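Local coordinates for protein chitinase (Thermococcus chitonophagus, PDB 5XSW) that probably hydrolyses chitin internally as an endochitinase and binds N-acetylglucosamine sugars in a pocket of its largely helical domain, at residues E328-D333 with V361-F366; F151-P156 with K200-F205; D401-F406 with A426-V431. One frame throughout, in Å; residues are numbered along the deposited sequence.

Contact 1: E328-D333 with V361-F366; sequences ETEIID and VLWKEF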
# COMPACT_ATOMS: atom_id res chain seq x y z
N GLU A 328 -3.09 24.52 -1.46
CA GLU A 328 -2.26 23.42 -1.04
C GLU A 328 -3.09 22.40 -0.20
O GLU A 328 -3.02 21.16 -0.40
CB GLU A 328 -1.07 23.92 -0.22
CG GLU A 328 -0.24 22.73 0.33
CD GLU A 328 1.01 23.14 1.09
OE1 GLU A 328 0.93 24.13 1.88
OE2 GLU A 328 2.04 22.46 0.95
N THR A 329 -3.83 22.93 0.74
CA THR A 329 -4.65 22.10 1.65
C THR A 329 -5.71 21.31 0.85
O THR A 329 -5.98 20.15 1.14
CB THR A 329 -5.32 22.97 2.76
OG1 THR A 329 -4.26 23.57 3.56
CG2 THR A 329 -6.20 22.09 3.67
N GLU A 330 -6.32 21.95 -0.13
CA GLU A 330 -7.27 21.25 -0.99
C GLU A 330 -6.62 20.07 -1.77
O GLU A 330 -7.20 18.98 -1.83
CB GLU A 330 -7.88 22.25 -2.03
CG GLU A 330 -8.81 23.26 -1.34
CD GLU A 330 -9.11 24.43 -2.25
OE1 GLU A 330 -9.28 24.20 -3.46
OE2 GLU A 330 -9.16 25.56 -1.77
N ILE A 331 -5.44 20.29 -2.34
CA ILE A 331 -4.70 19.28 -3.10
C ILE A 331 -4.33 18.12 -2.17
O ILE A 331 -4.54 16.93 -2.48
CB ILE A 331 -3.44 19.86 -3.70
CG1 ILE A 331 -3.82 20.87 -4.80
CG2 ILE A 331 -2.54 18.76 -4.30
CD1 ILE A 331 -2.65 21.67 -5.36
N ILE A 332 -3.78 18.46 -1.03
CA ILE A 332 -3.36 17.42 -0.09
C ILE A 332 -4.59 16.63 0.44
O ILE A 332 -4.52 15.40 0.52
CB ILE A 332 -2.56 18.02 1.12
CG1 ILE A 332 -1.19 18.58 0.70
CG2 ILE A 332 -2.31 16.96 2.23
CD1 ILE A 332 -0.32 17.64 -0.14
N ASP A 333 -5.67 17.31 0.81
CA ASP A 333 -6.87 16.59 1.26
C ASP A 333 -7.47 15.73 0.11
O ASP A 333 -7.91 14.62 0.32
CB ASP A 333 -7.94 17.53 1.74
CG ASP A 333 -9.12 16.78 2.29
OD1 ASP A 333 -8.94 16.19 3.37
OD2 ASP A 333 -10.19 16.69 1.64
N VAL A 361 -11.32 29.32 -6.42
CA VAL A 361 -11.52 28.11 -5.60
C VAL A 361 -11.03 26.94 -6.44
O VAL A 361 -11.74 26.46 -7.32
CB VAL A 361 -12.96 27.93 -5.23
CG1 VAL A 361 -13.14 26.79 -4.20
CG2 VAL A 361 -13.53 29.25 -4.67
N LEU A 362 -9.81 26.49 -6.17
CA LEU A 362 -9.18 25.41 -6.93
C LEU A 362 -10.08 24.16 -7.03
O LEU A 362 -10.29 23.64 -8.13
CB LEU A 362 -7.82 25.08 -6.32
CG LEU A 362 -6.99 24.06 -7.09
CD1 LEU A 362 -6.38 24.68 -8.41
CD2 LEU A 362 -5.91 23.49 -6.21
N TRP A 363 -10.70 23.73 -5.93
CA TRP A 363 -11.35 22.43 -5.97
C TRP A 363 -12.58 22.47 -6.86
O TRP A 363 -12.95 21.46 -7.43
CB TRP A 363 -11.72 21.92 -4.57
CG TRP A 363 -12.80 22.64 -3.84
CD1 TRP A 363 -12.65 23.67 -2.93
CD2 TRP A 363 -14.19 22.34 -3.90
NE1 TRP A 363 -13.90 24.06 -2.48
CE2 TRP A 363 -14.84 23.24 -3.03
CE3 TRP A 363 -14.95 21.42 -4.62
CZ2 TRP A 363 -16.22 23.23 -2.87
CZ3 TRP A 363 -16.32 21.40 -4.43
CH2 TRP A 363 -16.93 22.30 -3.57
N LYS A 364 -13.21 23.63 -7.00
CA LYS A 364 -14.39 23.73 -7.88
C LYS A 364 -14.00 23.77 -9.34
O LYS A 364 -14.68 23.21 -10.19
CB LYS A 364 -15.20 24.97 -7.51
CG LYS A 364 -15.97 24.80 -6.21
CD LYS A 364 -16.86 26.02 -6.01
CE LYS A 364 -17.40 26.09 -4.58
NZ LYS A 364 -18.19 27.34 -4.34
N GLU A 365 -12.89 24.41 -9.63
CA GLU A 365 -12.43 24.47 -11.01
C GLU A 365 -11.95 23.12 -11.52
O GLU A 365 -12.04 22.86 -12.71
CB GLU A 365 -11.30 25.47 -11.14
CG GLU A 365 -11.79 26.85 -11.27
CD GLU A 365 -11.22 27.47 -12.51
OE1 GLU A 365 -11.26 26.79 -13.57
OE2 GLU A 365 -10.71 28.62 -12.41
N PHE A 366 -11.36 22.33 -10.64
CA PHE A 366 -10.76 21.07 -11.03
C PHE A 366 -11.58 19.84 -10.66
O PHE A 366 -11.13 18.73 -10.84
CB PHE A 366 -9.35 20.97 -10.47
CG PHE A 366 -8.33 21.72 -11.26
CD1 PHE A 366 -8.22 23.09 -11.14
CD2 PHE A 366 -7.50 21.06 -12.13
CE1 PHE A 366 -7.28 23.78 -11.88
CE2 PHE A 366 -6.56 21.75 -12.87
CZ PHE A 366 -6.46 23.11 -12.74
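Glu330 and Trp363 meet in a buried helix-to-helix contact, where helix 327-338 presents an acid to the first turn of the short helix 362-365. The two backbones come closest at this pair, with Glu330 CA and Trp363 CA 6.5 Å apart. The carboxylate reaches over on an extended chain, with CG anti to the carbonyl carbon (chi1 -70°). Glu330 OE1 accepts a hydrogen bond from Trp363 N at 2.9 Å, a weak one, because the N-H points well aside (126° at the hydrogen). Glu330 OE1 also lies 3.3 Å from Leu362 CB, and the same Glu330 OE1 3.5 Å from Trp363 CD1. It sits at the edge of the indole, and the carboxylate plane stands almost perpendicular to the ring. Trp363 holds CG between its backbone N and carbonyl carbon (chi1 69°), a torsion that, with the ring turned about the CB-CG bond, leaves the CD1 edge beside the acid, while Lys364 CG rests over one indole face. Beside this polar point the touch is purely apolar: Ile331 CG1 approaches Leu362 CD2 at 3.6 Å, the two chains crossing at a slant, and Ile331 also packs on Leu307 of helix 288-311. Leu362 N is bonded to Asp324, whose carboxylate lies close to that of Glu330. On the same helix as Glu330, Asp333 hydrogen-bonds His374 of the glycan pocket. The arrangement is that of acidic side chains meeting the backbone N-H groups of a helix N-terminus, after the N-cap residue Val361, within the helical domain that holds the glycan pocket.

Contact 2: F151-P156 with K200-F205; sequences FIMYNP and KVNPNF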
# COMPACT_ATOMS: atom_id res chain seq x y z
N PHE A 151 -3.41 22.72 6.15
CA PHE A 151 -2.70 21.50 6.49
C PHE A 151 -1.35 21.79 7.24
O PHE A 151 -1.07 21.22 8.29
CB PHE A 151 -2.42 20.71 5.17
CG PHE A 151 -1.40 19.62 5.31
CD1 PHE A 151 -1.54 18.68 6.33
CD2 PHE A 151 -0.38 19.49 4.39
CE1 PHE A 151 -0.64 17.63 6.45
CE2 PHE A 151 0.56 18.44 4.55
CZ PHE A 151 0.40 17.52 5.57
N ILE A 152 -0.53 22.68 6.69
CA ILE A 152 0.81 23.00 7.28
C ILE A 152 0.71 24.31 8.06
O ILE A 152 0.11 25.25 7.56
CB ILE A 152 1.94 23.12 6.19
CG1 ILE A 152 2.14 21.75 5.47
CG2 ILE A 152 3.30 23.63 6.78
CD1 ILE A 152 2.80 20.71 6.40
N MET A 153 1.32 24.37 9.25
CA MET A 153 1.16 25.52 10.12
C MET A 153 2.28 26.53 9.77
O MET A 153 3.26 26.63 10.49
CB MET A 153 1.25 25.11 11.61
CG MET A 153 0.79 26.34 12.55
SD MET A 153 -1.00 26.47 12.63
CE MET A 153 -1.42 25.39 13.98
N TYR A 154 2.17 27.19 8.61
CA TYR A 154 3.20 28.18 8.22
C TYR A 154 3.21 29.36 9.20
O TYR A 154 4.24 29.91 9.46
CB TYR A 154 2.95 28.71 6.81
CG TYR A 154 3.02 27.65 5.72
CD1 TYR A 154 4.23 27.20 5.29
CD2 TYR A 154 1.84 27.13 5.14
CE1 TYR A 154 4.30 26.18 4.24
CE2 TYR A 154 1.89 26.13 4.08
CZ TYR A 154 3.11 25.68 3.66
OH TYR A 154 3.21 24.73 2.66
N ASN A 155 2.05 29.74 9.73
CA ASN A 155 1.97 30.91 10.64
C ASN A 155 1.27 30.57 11.98
O ASN A 155 0.10 30.87 12.18
CB ASN A 155 1.21 32.05 9.91
CG ASN A 155 1.86 32.42 8.54
OD1 ASN A 155 1.25 32.19 7.47
ND2 ASN A 155 3.04 33.04 8.57
N PRO A 156 1.97 29.88 12.85
CA PRO A 156 1.39 29.36 14.08
C PRO A 156 0.82 30.52 14.89
O PRO A 156 1.41 31.63 14.91
CB PRO A 156 2.59 28.71 14.80
CG PRO A 156 3.65 28.66 13.83
CD PRO A 156 3.40 29.59 12.72
N LYS A 200 4.76 19.44 11.52
CA LYS A 200 4.23 20.81 11.31
C LYS A 200 2.81 20.80 10.83
O LYS A 200 2.34 21.76 10.21
CB LYS A 200 5.11 21.61 10.30
CG LYS A 200 6.63 21.40 10.56
CD LYS A 200 6.99 21.70 12.06
CE LYS A 200 8.48 21.34 12.26
NZ LYS A 200 8.94 21.60 13.70
N VAL A 201 2.09 19.70 11.13
CA VAL A 201 0.68 19.62 10.77
C VAL A 201 -0.23 20.27 11.80
O VAL A 201 -0.11 19.99 13.01
CB VAL A 201 0.25 18.09 10.63
CG1 VAL A 201 -1.24 17.99 10.20
CG2 VAL A 201 1.21 17.46 9.58
N ASN A 202 -1.09 21.16 11.31
CA ASN A 202 -2.12 21.89 12.06
C ASN A 202 -3.07 20.90 12.73
O ASN A 202 -3.75 20.15 12.04
CB ASN A 202 -2.91 22.77 11.09
CG ASN A 202 -4.01 23.59 11.75
OD1 ASN A 202 -4.19 23.60 12.98
ND2 ASN A 202 -4.75 24.32 10.92
N PRO A 203 -3.12 20.89 14.07
CA PRO A 203 -4.03 19.97 14.75
C PRO A 203 -5.46 20.15 14.29
O PRO A 203 -6.20 19.16 14.27
CB PRO A 203 -3.90 20.38 16.27
CG PRO A 203 -2.56 21.06 16.36
CD PRO A 203 -2.35 21.74 14.99
N ASN A 204 -5.88 21.37 13.93
CA ASN A 204 -7.27 21.55 13.50
C ASN A 204 -7.55 20.78 12.16
O ASN A 204 -8.66 20.34 11.89
CB ASN A 204 -7.57 23.03 13.28
CG ASN A 204 -7.64 23.81 14.60
OD1 ASN A 204 -7.93 23.24 15.66
ND2 ASN A 204 -7.35 25.11 14.52
N PHE A 205 -6.52 20.68 11.34
CA PHE A 205 -6.70 19.98 10.05
C PHE A 205 -6.92 18.46 10.35
O PHE A 205 -7.81 17.84 9.78
CB PHE A 205 -5.49 20.17 9.15
CG PHE A 205 -5.61 19.38 7.85
CD1 PHE A 205 -6.38 19.89 6.83
CD2 PHE A 205 -5.03 18.11 7.72
CE1 PHE A 205 -6.58 19.17 5.62
CE2 PHE A 205 -5.22 17.35 6.53
CZ PHE A 205 -6.00 17.91 5.49
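Phe151 and Phe205 pack where the loop 151-156 pairs with the entry to helix 203-214 through an isolated antiparallel beta bridge. Ile152 and Val201 form its non-hydrogen-bonded pair, framed by Asn202 N to Phe151 O (3.0 Å, 165° at the hydrogen) and Met153 N to Lys200 O (3.0 Å).

Traced outward, Phe151 CA makes a CH-pi contact over the Phe205 ring, 4.2 Å from the centroid, and CB sits above the centre of the same face. CG anti to the backbone N (chi1 165°) then carries the ring along that neighbour: Phe151 CD1 comes within 3.8 Å of Phe205 CD2, with the Phe151 edge toward the Phe205 face, planes 62° apart. Further out, Phe151 CE1 meets Val201 CG2 at 3.6 Å and CZ grazes the same methyl. Ile152 CD1 lies over one ring face, and Leu300 and Arg304 of helix 288-311 add to the surroundings.

Met153, the centre of an inverse gamma turn, folds its chain back so that CE reaches Asn202 and Pro203. Asn202 caps the helix: its OD1 accepts from Asn204 N at 3.0 Å, the donor standing above the amide plane, while Met153 CE lies 3.4 Å from that same OD1.

Contact 3: D401-F406 with A426-V431; sequences DIEYFF and AMMRDV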
# COMPACT_ATOMS: atom_id res chain seq x y z
N ASP A 401 0.70 10.18 32.78
CA ASP A 401 0.27 10.48 31.38
C ASP A 401 1.45 10.66 30.43
O ASP A 401 1.45 10.11 29.31
CB ASP A 401 -0.57 11.76 31.34
CG ASP A 401 -1.89 11.63 32.05
OD1 ASP A 401 -2.40 10.49 32.22
OD2 ASP A 401 -2.44 12.67 32.41
N ILE A 402 2.44 11.45 30.86
CA ILE A 402 3.61 11.77 30.04
C ILE A 402 4.47 10.54 29.85
O ILE A 402 4.93 10.23 28.74
CB ILE A 402 4.48 12.91 30.70
CG1 ILE A 402 3.65 14.17 30.92
CG2 ILE A 402 5.71 13.22 29.86
CD1 ILE A 402 3.13 14.83 29.71
N GLU A 403 4.67 9.81 30.94
CA GLU A 403 5.45 8.60 30.88
C GLU A 403 4.84 7.59 29.92
O GLU A 403 5.54 6.90 29.16
CB GLU A 403 5.55 8.00 32.31
CG GLU A 403 6.12 6.60 32.28
CD GLU A 403 7.62 6.55 31.95
OE1 GLU A 403 8.32 7.53 32.27
OE2 GLU A 403 8.09 5.53 31.37
N TYR A 404 3.53 7.43 30.03
CA TYR A 404 2.79 6.50 29.18
C TYR A 404 2.96 6.91 27.70
O TYR A 404 3.32 6.11 26.81
CB TYR A 404 1.30 6.54 29.60
CG TYR A 404 0.43 5.81 28.60
CD1 TYR A 404 0.63 4.46 28.30
CD2 TYR A 404 -0.58 6.49 27.93
CE1 TYR A 404 -0.19 3.82 27.35
CE2 TYR A 404 -1.38 5.86 27.02
CZ TYR A 404 -1.18 4.54 26.73
OH TYR A 404 -2.02 3.97 25.77
N PHE A 405 2.71 8.18 27.44
CA PHE A 405 2.87 8.72 26.09
C PHE A 405 4.23 8.37 25.50
O PHE A 405 4.31 7.79 24.40
CB PHE A 405 2.65 10.23 26.09
CG PHE A 405 2.83 10.84 24.72
CD1 PHE A 405 1.81 10.72 23.77
CD2 PHE A 405 4.02 11.47 24.36
CE1 PHE A 405 1.98 11.23 22.47
CE2 PHE A 405 4.18 11.99 23.06
CZ PHE A 405 3.15 11.88 22.14
N PHE A 406 5.33 8.60 26.22
CA PHE A 406 6.62 8.31 25.62
C PHE A 406 6.97 6.82 25.53
O PHE A 406 7.67 6.43 24.63
CB PHE A 406 7.76 9.06 26.34
CG PHE A 406 7.79 10.51 26.01
CD1 PHE A 406 8.34 10.94 24.81
CD2 PHE A 406 7.22 11.45 26.86
CE1 PHE A 406 8.35 12.30 24.45
CE2 PHE A 406 7.23 12.83 26.50
CZ PHE A 406 7.78 13.24 25.29
N ALA A 426 18.38 9.27 29.22
CA ALA A 426 18.76 10.67 29.44
C ALA A 426 17.64 11.62 29.02
O ALA A 426 17.34 12.64 29.69
CB ALA A 426 20.05 11.01 28.69
N MET A 427 17.01 11.30 27.89
CA MET A 427 15.88 12.10 27.42
C MET A 427 14.75 12.13 28.47
O MET A 427 14.22 13.19 28.83
CB MET A 427 15.39 11.55 26.05
CG MET A 427 14.28 12.40 25.39
SD MET A 427 13.42 11.33 24.19
CE MET A 427 12.36 10.48 25.31
N MET A 428 14.39 10.96 28.98
CA MET A 428 13.30 10.89 29.93
C MET A 428 13.63 11.59 31.27
O MET A 428 12.75 12.20 31.86
CB MET A 428 12.91 9.40 30.14
CG MET A 428 12.13 8.80 28.92
SD MET A 428 10.73 9.84 28.34
CE MET A 428 9.66 9.90 29.76
N ARG A 429 14.89 11.54 31.74
CA ARG A 429 15.27 12.41 32.90
C ARG A 429 14.99 13.90 32.63
O ARG A 429 14.37 14.60 33.44
CB ARG A 429 16.76 12.21 33.27
CG ARG A 429 17.04 10.86 33.96
CD ARG A 429 18.44 10.78 34.61
NE ARG A 429 19.52 10.78 33.61
CZ ARG A 429 19.91 9.69 32.94
NH1 ARG A 429 19.32 8.51 33.14
NH2 ARG A 429 20.89 9.79 32.06
N ASP A 430 15.43 14.40 31.46
CA ASP A 430 15.12 15.78 31.08
C ASP A 430 13.62 16.07 30.99
O ASP A 430 13.15 17.11 31.44
CB ASP A 430 15.76 16.12 29.73
CG ASP A 430 17.26 16.39 29.82
OD1 ASP A 430 17.85 16.41 30.95
OD2 ASP A 430 17.85 16.60 28.74
N VAL A 431 12.87 15.15 30.38
CA VAL A 431 11.41 15.33 30.27
C VAL A 431 10.77 15.40 31.65
O VAL A 431 9.92 16.25 31.95
CB VAL A 431 10.77 14.15 29.44
CG1 VAL A 431 9.24 14.10 29.62
CG2 VAL A 431 11.19 14.26 27.95
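Phe406 is set against Met427, Met428 and Val431 in an antiparallel helix pair, the hairpin made by helices 399-412 and 421-439. The segment axes run at 153° to one another and approach to 11.5 Å, a spacing bridged by side chains alone; no hydrogen bond crosses between the segments.

The Phe406 ring is the central element. CG anti to the carbonyl carbon (chi1 -75°) sends it between the helices, where three side chains reach it at a slant, none squarely over a face. Met428 forms a Met-aromatic contact: its SD is 4.5 Å from the ring centroid and 37° off the normal, and 3.7 Å from Phe406 CB. Met427 comes to another part of the ring, its CE 4.1 Å from Phe406 CD1 after a bend at the last torsion. At the far end of the ring, Phe406 CE2 touches Val431 CG1 at 3.9 Å. This valine methyl is shared, since Ile402 CG2 lies 3.6 Å from Val431 CG1 and also sits at the edge of the Phe406 ring, in its plane. Phe405 CD2 covers one face of that ring from within its own helix.

Ala460 of helix 449-461 packs on both Phe406 and Val431, so a third helix packs against the hairpin at this point. Through Phe405 the first helix also rests on helices 186-199 and 288-311. Toward the surface the packing ends with Glu403 and Met428. Bends at chi2 and chi3 carry the methionine's methyl on toward the other helix, where Met428 CE lies 3.7 Å from Glu403 OE1.

In the fold
From the N terminus, the strands of residues 3-104 precede all three contacts, which follow in series: none nests in or crosses another. Contact 2 comes first, closing a 43-residue excursion that includes helix 186-199. Contact 1 then closes 27 residues containing two further helices, and contact 3 closes the 19 residues of its hairpin. Contacts 1 and 2 touch directly: Thr329 OG1 lies 2.9 Å from Phe151 N in a probable hydrogen bond, and Ile332 CG2 packs 3.8 Å from Phe151 CD2, joining helix 327-338 to the bridged loop. Contact 3 stands apart, about 40 Å centre to centre from contact 1, across the chain's centre.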